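Local coordinates for tRNA (guanine(6)-N2)-methyltransferase (Thermus thermophilus, PDB 3TMA), which catalyses the S-adenosyl-L-methionine-dependent N2-methylation of guanosine at position 6 of tRNA(Phe), at residues 327-336 / 346-354; 85-94 / 124-132. All blocks are in the same frame, centred on the assembly; numbering follows the deposited sequence. Where two conformers were deposited one is given.

How the contacts relate
Following the chain from its N terminus, contact 2 closes first: helix 90-99 and helix 126-141 come together within the THUMP region, with a short helix and strand 112-119 in the 29 residues between its two segments. The chain then runs on into the Rossmann-fold methyltransferase domain, whose sheet finishes with contact 1, a hairpin in which strand 331-338 and the C-terminal strand 347-353 pair with eight residues between the strands. The two contacts are therefore in series, neither enclosing nor crossing the other. Their centres lie about 49 Å apart on opposite sides of the centre of the chain, and no atoms touch between them: one is helix packing, the other strand pairing.

Contact 1. Residues 327-336 / 346-354; sequences LPPGFALRHA and PRVFVLEKL
Strands 331-336 and 347-353 pair antiparallel, joined by A332 N to E352 O at 2.9 Å and its return bond, as the C-terminal hairpin of the Rossmann-fold methyltransferase sheet. Strand 331-338 is the outermost strand, and 347-353 separates it from strand 312-317. A classic beta bulge interrupts the pairing: R334 N and, weakly, H335 N both donate to V350 O, and the R334 side chain leans toward 347-353, its guanidinium beside A332 and E352. Bent at chi2 and chi3, the R334 chain brings NH2 to E352 OE1 (3.2 Å), a salt bridge lying in the guanidinium plane but reaching the carboxylate from above its plane; the two planes stand 76° apart. A332 CB sits over one guanidinium face.

The face carrying F331, L333, L351, F349 and A336 is largely apolar, with L327 reaching it from the preceding loop. L351 CD1 lies over the centre of the F331 ring, 4.3 Å above its plane, and also meets L327 CD2 (3.7 Å). L333 CD1 touches F349 CD1 at 3.7 Å, while A336 CB abuts the edge of the F349 ring. L304 and V313 also contact F331. At the chain terminus, L354 N bonds G330 O (3.1 Å), and one water donates to both G330 O and L354 O.

Contact 2. Residues 85-94 / 124-132; sequences LSREDPLGAL and FTSPEVERR
With chi1 at 53°, CG of F124 stands between its backbone N and carbonyl carbon, a crowded position that turns the ring toward L91. The L91 side chain, CG anti to the carbonyl carbon (chi1 -58°), runs counter to the F124 side chain, so that CD2 comes over one ring face, a CH-pi contact 4.3 Å from the centroid. The same methyl meets V129 CG2 at 3.9 Å. P90 CB approaches the ring obliquely, 3.7 Å from F124 CE2, and L94 CD1 also reaches V129 CG2.

The R132 chain folds back at chi2 and chi3 to lay its guanidinium across L91 CB, which sits 3.6 Å above the plane, offset toward the rim. D89 OD1 stays beyond salt-bridge range of R132; the D89 side chain caps the start of helix 90-99 by accepting from G92 N and pairs through OD2 with R96. T125 and E128 form a capping box: T125 N donates to E128 OE1 (2.9 Å), and E128 N returns a weak bond to T125 OG1. The axes of 90-94 and 126-132 are inclined at 42° and come within 10.0 Å; V156 of strand 152-159 touches both L94 and V129, so the two helices pack side by side on the sheet of the THUMP domain.

Contact 1. Residues 327-336 / 346-354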
loop_
_atom_site.group_PDB
_atom_site.type_symbol
_atom_site.label_atom_id
_atom_site.label_comp_id
_atom_site.label_asym_id
_atom_site.label_seq_id
_atom_site.Cartn_x
_atom_site.Cartn_y
_atom_site.Cartn_z
ATOM N N LEU A 327 -26.221 7.067 -4.262
ATOM C CA LEU A 327 -25.729 7.206 -5.642
ATOM C C LEU A 327 -26.776 7.821 -6.546
ATOM O O LEU A 327 -27.901 7.307 -6.598
ATOM C CB LEU A 327 -25.385 5.846 -6.225
ATOM C CG LEU A 327 -24.022 5.229 -5.966
ATOM C CD1 LEU A 327 -23.914 3.839 -6.618
ATOM C CD2 LEU A 327 -22.926 6.160 -6.528
ATOM N N PRO A 328 -26.419 8.886 -7.304
ATOM C CA PRO A 328 -27.410 9.288 -8.287
ATOM C C PRO A 328 -27.422 8.336 -9.481
ATOM O O PRO A 328 -26.413 7.658 -9.750
ATOM C CB PRO A 328 -26.971 10.709 -8.692
ATOM C CG PRO A 328 -25.487 10.758 -8.386
ATOM C CD PRO A 328 -25.322 9.874 -7.159
ATOM N N PRO A 329 -28.550 8.277 -10.205
ATOM C CA PRO A 329 -28.683 7.294 -11.293
ATOM C C PRO A 329 -27.840 7.614 -12.561
ATOM O O PRO A 329 -27.671 6.746 -13.429
ATOM C CB PRO A 329 -30.197 7.298 -11.593
ATOM C CG PRO A 329 -30.710 8.600 -11.028
ATOM C CD PRO A 329 -29.855 8.853 -9.810
ATOM N N GLY A 330 -27.298 8.823 -12.662
ATOM C CA GLY A 330 -26.349 9.121 -13.740
ATOM C C GLY A 330 -24.995 8.380 -13.665
ATOM O O GLY A 330 -24.211 8.452 -14.604
ATOM N N PHE A 331 -24.693 7.754 -12.527
ATOM C CA PHE A 331 -23.490 6.924 -12.365
ATOM C C PHE A 331 -23.775 5.446 -12.631
ATOM O O PHE A 331 -24.823 4.931 -12.229
ATOM C CB PHE A 331 -22.944 7.069 -10.918
ATOM C CG PHE A 331 -22.057 8.273 -10.710
ATOM C CD1 PHE A 331 -20.922 8.461 -11.501
ATOM C CD2 PHE A 331 -22.301 9.163 -9.669
ATOM C CE1 PHE A 331 -20.050 9.536 -11.259
ATOM C CE2 PHE A 331 -21.459 10.238 -9.432
ATOM C CZ PHE A 331 -20.331 10.438 -10.236
ATOM N N ALA A 332 -22.814 4.730 -13.221
ATOM C CA ALA A 332 -22.861 3.285 -13.226
ATOM C C ALA A 332 -21.805 2.840 -12.220
ATOM O O ALA A 332 -20.685 3.384 -12.180
ATOM C CB ALA A 332 -22.529 2.734 -14.637
ATOM N N LEU A 333 -22.135 1.824 -11.455
ATOM C CA LEU A 333 -21.188 1.221 -10.541
ATOM C C LEU A 333 -20.398 0.159 -11.348
ATOM O O LEU A 333 -20.969 -0.808 -11.801
ATOM C CB LEU A 333 -21.931 0.643 -9.321
ATOM C CG LEU A 333 -21.134 -0.234 -8.343
ATOM C CD1 LEU A 333 -19.868 0.458 -7.987
ATOM C CD2 LEU A 333 -21.978 -0.530 -7.076
ATOM N N ARG A 334 -19.117 0.419 -11.631
ATOM C CA ARG A 334 -18.377 -0.424 -12.569
ATOM C C ARG A 334 -17.582 -1.496 -11.857
ATOM O O ARG A 334 -17.440 -2.575 -12.391
ATOM C CB ARG A 334 -17.424 0.399 -13.433
ATOM C CG ARG A 334 -18.128 1.306 -14.415
ATOM C CD ARG A 334 -18.266 0.619 -15.786
ATOM N NE ARG A 334 -19.562 -0.002 -15.970
ATOM C CZ ARG A 334 -20.496 0.430 -16.815
ATOM N NH1 ARG A 334 -21.654 -0.211 -16.882
ATOM N NH2 ARG A 334 -20.291 1.494 -17.588
ATOM N N HIS A 335 -17.028 -1.184 -10.687
ATOM C CA HIS A 335 -16.223 -2.156 -9.914
ATOM C C HIS A 335 -16.418 -1.890 -8.433
ATOM O O HIS A 335 -16.511 -0.740 -8.003
ATOM C CB HIS A 335 -14.682 -2.015 -10.203
ATOM C CG HIS A 335 -14.321 -2.125 -11.657
ATOM N ND1 HIS A 335 -14.335 -3.324 -12.347
ATOM C CD2 HIS A 335 -13.971 -1.175 -12.563
ATOM C CE1 HIS A 335 -14.002 -3.109 -13.612
ATOM N NE2 HIS A 335 -13.779 -1.814 -13.771
ATOM N N ALA A 336 -16.292 -2.940 -7.641
ATOM C CA ALA A 336 -16.263 -2.790 -6.209
ATOM C C ALA A 336 -15.306 -3.868 -5.713
ATOM O O ALA A 336 -15.272 -4.985 -6.276
ATOM C CB ALA A 336 -17.683 -3.017 -5.606
ATOM N N PRO A 346 -12.639 -1.312 4.406
ATOM C CA PRO A 346 -13.447 -0.479 3.517
ATOM C C PRO A 346 -13.622 -1.116 2.130
ATOM O O PRO A 346 -12.860 -2.031 1.763
ATOM C CB PRO A 346 -12.635 0.798 3.403
ATOM C CG PRO A 346 -11.238 0.388 3.659
ATOM C CD PRO A 346 -11.347 -0.679 4.735
ATOM N N ARG A 347 -14.624 -0.647 1.394
ATOM C CA ARG A 347 -14.778 -1.004 -0.009
ATOM C C ARG A 347 -14.191 0.109 -0.859
ATOM O O ARG A 347 -14.212 1.284 -0.446
ATOM C CB ARG A 347 -16.285 -1.164 -0.324
ATOM C CG ARG A 347 -16.824 -2.571 0.013
ATOM C CD ARG A 347 -16.788 -2.878 1.523
ATOM N NE ARG A 347 -17.510 -4.128 1.800
ATOM C CZ ARG A 347 -17.069 -5.119 2.560
ATOM N NH1 ARG A 347 -16.021 -4.942 3.359
ATOM N NH2 ARG A 347 -17.764 -6.258 2.614
ATOM N N VAL A 348 -13.647 -0.240 -2.024
ATOM C CA VAL A 348 -13.361 0.773 -3.073
ATOM C C VAL A 348 -14.417 0.577 -4.172
ATOM O O VAL A 348 -14.627 -0.551 -4.670
ATOM C CB VAL A 348 -11.952 0.631 -3.725
ATOM C CG1 VAL A 348 -11.803 1.645 -4.910
ATOM C CG2 VAL A 348 -10.820 0.895 -2.670
ATOM N N PHE A 349 -15.101 1.654 -4.521
ATOM C CA PHE A 349 -16.032 1.606 -5.661
ATOM C C PHE A 349 -15.469 2.449 -6.780
ATOM O O PHE A 349 -14.919 3.503 -6.504
ATOM C CB PHE A 349 -17.373 2.218 -5.209
ATOM C CG PHE A 349 -18.126 1.353 -4.207
ATOM C CD1 PHE A 349 -18.516 0.066 -4.526
ATOM C CD2 PHE A 349 -18.494 1.849 -2.972
ATOM C CE1 PHE A 349 -19.259 -0.753 -3.600
ATOM C CE2 PHE A 349 -19.264 1.043 -2.068
ATOM C CZ PHE A 349 -19.617 -0.256 -2.396
ATOM N N VAL A 350 -15.571 1.976 -8.013
ATOM C CA VAL A 350 -15.301 2.801 -9.171
ATOM C C VAL A 350 -16.628 3.090 -9.861
ATOM O O VAL A 350 -17.351 2.162 -10.239
ATOM C CB VAL A 350 -14.322 2.108 -10.180
ATOM C CG1 VAL A 350 -14.017 3.052 -11.368
ATOM C CG2 VAL A 350 -13.004 1.804 -9.426
ATOM N N LEU A 351 -16.917 4.375 -10.032
ATOM C CA LEU A 351 -18.138 4.832 -10.697
ATOM C C LEU A 351 -17.752 5.488 -12.011
ATOM O O LEU A 351 -16.690 6.116 -12.109
ATOM C CB LEU A 351 -18.867 5.859 -9.817
ATOM C CG LEU A 351 -18.993 5.505 -8.328
ATOM C CD1 LEU A 351 -19.410 6.725 -7.533
ATOM C CD2 LEU A 351 -19.955 4.350 -8.086
ATOM N N GLU A 352 -18.583 5.304 -13.029
ATOM C CA GLU A 352 -18.396 5.982 -14.295
ATOM C C GLU A 352 -19.661 6.788 -14.606
ATOM O O GLU A 352 -20.787 6.287 -14.494
ATOM C CB GLU A 352 -18.121 4.980 -15.443
ATOM C CG GLU A 352 -17.960 5.687 -16.795
ATOM C CD GLU A 352 -17.743 4.736 -17.989
ATOM O OE1 GLU A 352 -17.877 3.506 -17.829
ATOM O OE2 GLU A 352 -17.482 5.232 -19.115
ATOM N N LYS A 353 -19.475 8.047 -14.974
ATOM C CA LYS A 353 -20.589 8.820 -15.481
ATOM C C LYS A 353 -21.033 8.324 -16.857
ATOM O O LYS A 353 -20.243 8.356 -17.815
ATOM C CB LYS A 353 -20.199 10.278 -15.607
ATOM C CG LYS A 353 -21.310 11.129 -16.238
ATOM C CD LYS A 353 -21.053 12.619 -15.923
ATOM C CE LYS A 353 -22.190 13.492 -16.478
ATOM N NZ LYS A 353 -22.002 14.950 -16.071
ATOM N N LEU A 354 -22.328 8.011 -16.976
ATOM C CA LEU A 354 -22.898 7.504 -18.228
ATOM C C LEU A 354 -23.121 8.638 -19.230
ATOM O O LEU A 354 -23.297 9.806 -18.833
ATOM C CB LEU A 354 -24.232 6.796 -17.955
ATOM C CG LEU A 354 -24.139 5.467 -17.194
ATOM C CD1 LEU A 354 -25.508 5.086 -16.615
ATOM C CD2 LEU A 354 -23.620 4.351 -18.104
ATOM O OXT LEU A 354 -23.139 8.419 -20.457
HETATM O O HOH W 1 -24.721 10.263 -16.650
#

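Contact 2. Residues 85-94 / 124-132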
loop_
_atom_site.group_PDB
_atom_site.type_symbol
_atom_site.label_atom_id
_atom_site.label_comp_id
_atom_site.label_asym_id
_atom_site.label_seq_id
_atom_site.Cartn_x
_atom_site.Cartn_y
_atom_site.Cartn_z
ATOM N N LEU A 85 8.825 -28.377 4.979
ATOM C CA LEU A 85 9.268 -28.590 6.339
ATOM C C LEU A 85 8.906 -29.994 6.761
ATOM O O LEU A 85 7.766 -30.432 6.581
ATOM C CB LEU A 85 8.629 -27.568 7.283
ATOM C CG LEU A 85 9.483 -27.079 8.458
ATOM C CD1 LEU A 85 10.981 -26.978 8.125
ATOM C CD2 LEU A 85 8.940 -25.754 8.977
ATOM N N SER A 86 10.005 -30.582 7.219
ATOM C CA SER A 86 10.182 -31.920 7.669
ATOM C C SER A 86 9.685 -31.878 9.077
ATOM O O SER A 86 10.089 -31.095 9.931
ATOM C CB SER A 86 11.656 -32.324 7.626
ATOM O OG SER A 86 12.428 -31.533 8.510
ATOM N N ARG A 87 8.691 -32.762 9.264
ATOM C CA ARG A 87 7.823 -32.935 10.458
ATOM C C ARG A 87 8.525 -33.632 11.578
ATOM O O ARG A 87 8.225 -33.485 12.744
ATOM C CB ARG A 87 6.650 -33.828 10.138
ATOM C CG ARG A 87 5.895 -33.538 8.912
ATOM C CD ARG A 87 4.414 -33.577 9.203
ATOM N NE ARG A 87 3.654 -32.764 8.265
ATOM C CZ ARG A 87 2.977 -33.265 7.242
ATOM N NH1 ARG A 87 2.975 -34.572 7.055
ATOM N NH2 ARG A 87 2.305 -32.466 6.420
ATOM N N GLU A 88 9.427 -34.475 11.171
ATOM C CA GLU A 88 10.624 -34.769 11.942
ATOM C C GLU A 88 11.429 -33.470 12.161
ATOM O O GLU A 88 11.793 -32.793 11.197
ATOM C CB GLU A 88 11.478 -35.811 11.195
ATOM C CG GLU A 88 10.875 -37.220 11.178
ATOM C CD GLU A 88 11.868 -38.307 10.768
ATOM O OE1 GLU A 88 13.013 -38.309 11.269
ATOM O OE2 GLU A 88 11.491 -39.185 9.966
ATOM N N ASP A 89 11.639 -33.105 13.425
ATOM C CA ASP A 89 12.574 -32.049 13.812
ATOM C C ASP A 89 12.490 -30.783 12.950
ATOM O O ASP A 89 13.461 -30.401 12.294
ATOM C CB ASP A 89 14.003 -32.604 13.839
ATOM C CG ASP A 89 15.023 -31.589 14.359
ATOM O OD1 ASP A 89 14.644 -30.646 15.107
ATOM O OD2 ASP A 89 16.216 -31.733 14.000
ATOM N N PRO A 90 11.321 -30.129 12.940
ATOM C CA PRO A 90 11.199 -28.962 12.083
ATOM C C PRO A 90 12.142 -27.828 12.492
ATOM O O PRO A 90 12.681 -27.137 11.611
ATOM C CB PRO A 90 9.714 -28.547 12.219
ATOM C CG PRO A 90 9.181 -29.335 13.414
ATOM C CD PRO A 90 10.018 -30.586 13.462
ATOM N N LEU A 91 12.387 -27.649 13.789
ATOM C CA LEU A 91 13.312 -26.569 14.203
ATOM C C LEU A 91 14.746 -26.833 13.734
ATOM O O LEU A 91 15.430 -25.913 13.298
ATOM C CB LEU A 91 13.272 -26.270 15.707
ATOM C CG LEU A 91 11.899 -25.859 16.279
ATOM C CD1 LEU A 91 11.888 -25.771 17.821
ATOM C CD2 LEU A 91 11.416 -24.546 15.653
ATOM N N GLY A 92 15.191 -28.083 13.847
ATOM C CA GLY A 92 16.506 -28.490 13.342
ATOM C C GLY A 92 16.626 -28.248 11.838
ATOM O O GLY A 92 17.638 -27.726 11.369
ATOM N N ALA A 93 15.570 -28.556 11.093
ATOM C CA ALA A 93 15.615 -28.379 9.647
ATOM C C ALA A 93 15.719 -26.900 9.277
ATOM O O ALA A 93 16.486 -26.546 8.384
ATOM C CB ALA A 93 14.421 -29.024 8.990
ATOM N N LEU A 94 15.004 -26.023 9.998
ATOM C CA LEU A 94 15.102 -24.578 9.755
ATOM C C LEU A 94 16.500 -24.056 10.047
ATOM O O LEU A 94 17.008 -23.186 9.328
ATOM C CB LEU A 94 14.069 -23.767 10.563
ATOM C CG LEU A 94 12.594 -23.971 10.177
ATOM C CD1 LEU A 94 11.664 -23.475 11.273
ATOM C CD2 LEU A 94 12.242 -23.292 8.846
ATOM N N PHE A 124 5.438 -25.836 17.161
ATOM C CA PHE A 124 6.380 -24.845 17.717
ATOM C C PHE A 124 5.782 -23.436 17.554
ATOM O O PHE A 124 4.919 -23.231 16.695
ATOM C CB PHE A 124 7.727 -24.905 16.978
ATOM C CG PHE A 124 7.599 -24.794 15.474
ATOM C CD1 PHE A 124 7.487 -23.555 14.862
ATOM C CD2 PHE A 124 7.559 -25.938 14.684
ATOM C CE1 PHE A 124 7.344 -23.449 13.484
ATOM C CE2 PHE A 124 7.408 -25.851 13.312
ATOM C CZ PHE A 124 7.320 -24.605 12.705
ATOM N N THR A 125 6.299 -22.461 18.311
ATOM C CA THR A 125 5.870 -21.065 18.179
ATOM C C THR A 125 6.881 -20.221 17.411
ATOM O O THR A 125 8.048 -20.630 17.229
ATOM C CB THR A 125 5.691 -20.436 19.586
ATOM O OG1 THR A 125 6.971 -20.417 20.240
ATOM C CG2 THR A 125 4.666 -21.262 20.436
ATOM N N SER A 126 6.475 -19.010 17.031
ATOM C CA SER A 126 7.372 -18.116 16.299
ATOM C C SER A 126 8.604 -17.708 17.128
ATOM O O SER A 126 9.719 -17.729 16.621
ATOM C CB SER A 126 6.621 -16.873 15.808
ATOM O OG SER A 126 5.659 -17.279 14.847
ATOM N N PRO A 127 8.406 -17.355 18.415
ATOM C CA PRO A 127 9.593 -17.089 19.242
ATOM C C PRO A 127 10.599 -18.259 19.289
ATOM O O PRO A 127 11.805 -17.999 19.288
ATOM C CB PRO A 127 9.006 -16.812 20.626
ATOM C CG PRO A 127 7.687 -16.225 20.331
ATOM C CD PRO A 127 7.168 -17.055 19.149
ATOM N N GLU A 128 10.151 -19.514 19.288
ATOM C CA GLU A 128 11.123 -20.657 19.227
ATOM C C GLU A 128 11.995 -20.646 17.953
ATOM O O GLU A 128 13.203 -21.008 17.983
ATOM C CB GLU A 128 10.416 -22.005 19.303
ATOM C CG GLU A 128 10.005 -22.435 20.696
ATOM C CD GLU A 128 9.227 -23.757 20.682
ATOM O OE1 GLU A 128 8.047 -23.751 20.271
ATOM O OE2 GLU A 128 9.799 -24.805 21.057
ATOM N N VAL A 129 11.358 -20.327 16.826
ATOM C CA VAL A 129 12.042 -20.244 15.547
ATOM C C VAL A 129 13.062 -19.110 15.614
ATOM O O VAL A 129 14.204 -19.267 15.178
ATOM C CB VAL A 129 11.046 -19.975 14.390
ATOM C CG1 VAL A 129 11.801 -19.680 13.076
ATOM C CG2 VAL A 129 10.108 -21.195 14.159
ATOM N N GLU A 130 12.645 -17.949 16.122
ATOM C CA GLU A 130 13.570 -16.826 16.268
ATOM C C GLU A 130 14.772 -17.175 17.128
ATOM O O GLU A 130 15.923 -16.805 16.817
ATOM C CB GLU A 130 12.857 -15.577 16.798
ATOM C CG GLU A 130 11.744 -15.108 15.802
ATOM C CD GLU A 130 10.860 -13.956 16.362
ATOM O OE1 GLU A 130 11.074 -13.570 17.525
ATOM O OE2 GLU A 130 9.944 -13.456 15.643
ATOM N N ARG A 131 14.549 -17.871 18.216
ATOM C CA ARG A 131 15.684 -18.196 19.072
ATOM C C ARG A 131 16.629 -19.174 18.393
ATOM O O ARG A 131 17.838 -18.949 18.361
ATOM C CB ARG A 131 15.254 -18.732 20.432
ATOM C CG ARG A 131 16.415 -19.333 21.227
ATOM C CD ARG A 131 16.029 -19.446 22.675
ATOM N NE ARG A 131 15.123 -20.555 22.926
ATOM C CZ ARG A 131 15.529 -21.771 23.278
ATOM N NH1 ARG A 131 14.629 -22.714 23.567
ATOM N NH2 ARG A 131 16.837 -22.027 23.402
ATOM N N ARG A 132 16.082 -20.264 17.848
ATOM C CA ARG A 132 16.931 -21.305 17.249
ATOM C C ARG A 132 17.733 -20.768 16.016
ATOM O O ARG A 132 18.956 -20.908 15.934
ATOM C CB ARG A 132 16.080 -22.512 16.841
ATOM C CG ARG A 132 16.884 -23.601 16.061
ATOM C CD ARG A 132 17.648 -24.540 17.031
ATOM N NE ARG A 132 16.697 -25.235 17.894
ATOM C CZ ARG A 132 16.388 -26.521 17.765
ATOM N NH1 ARG A 132 16.991 -27.262 16.833
ATOM N NH2 ARG A 132 15.463 -27.056 18.545
#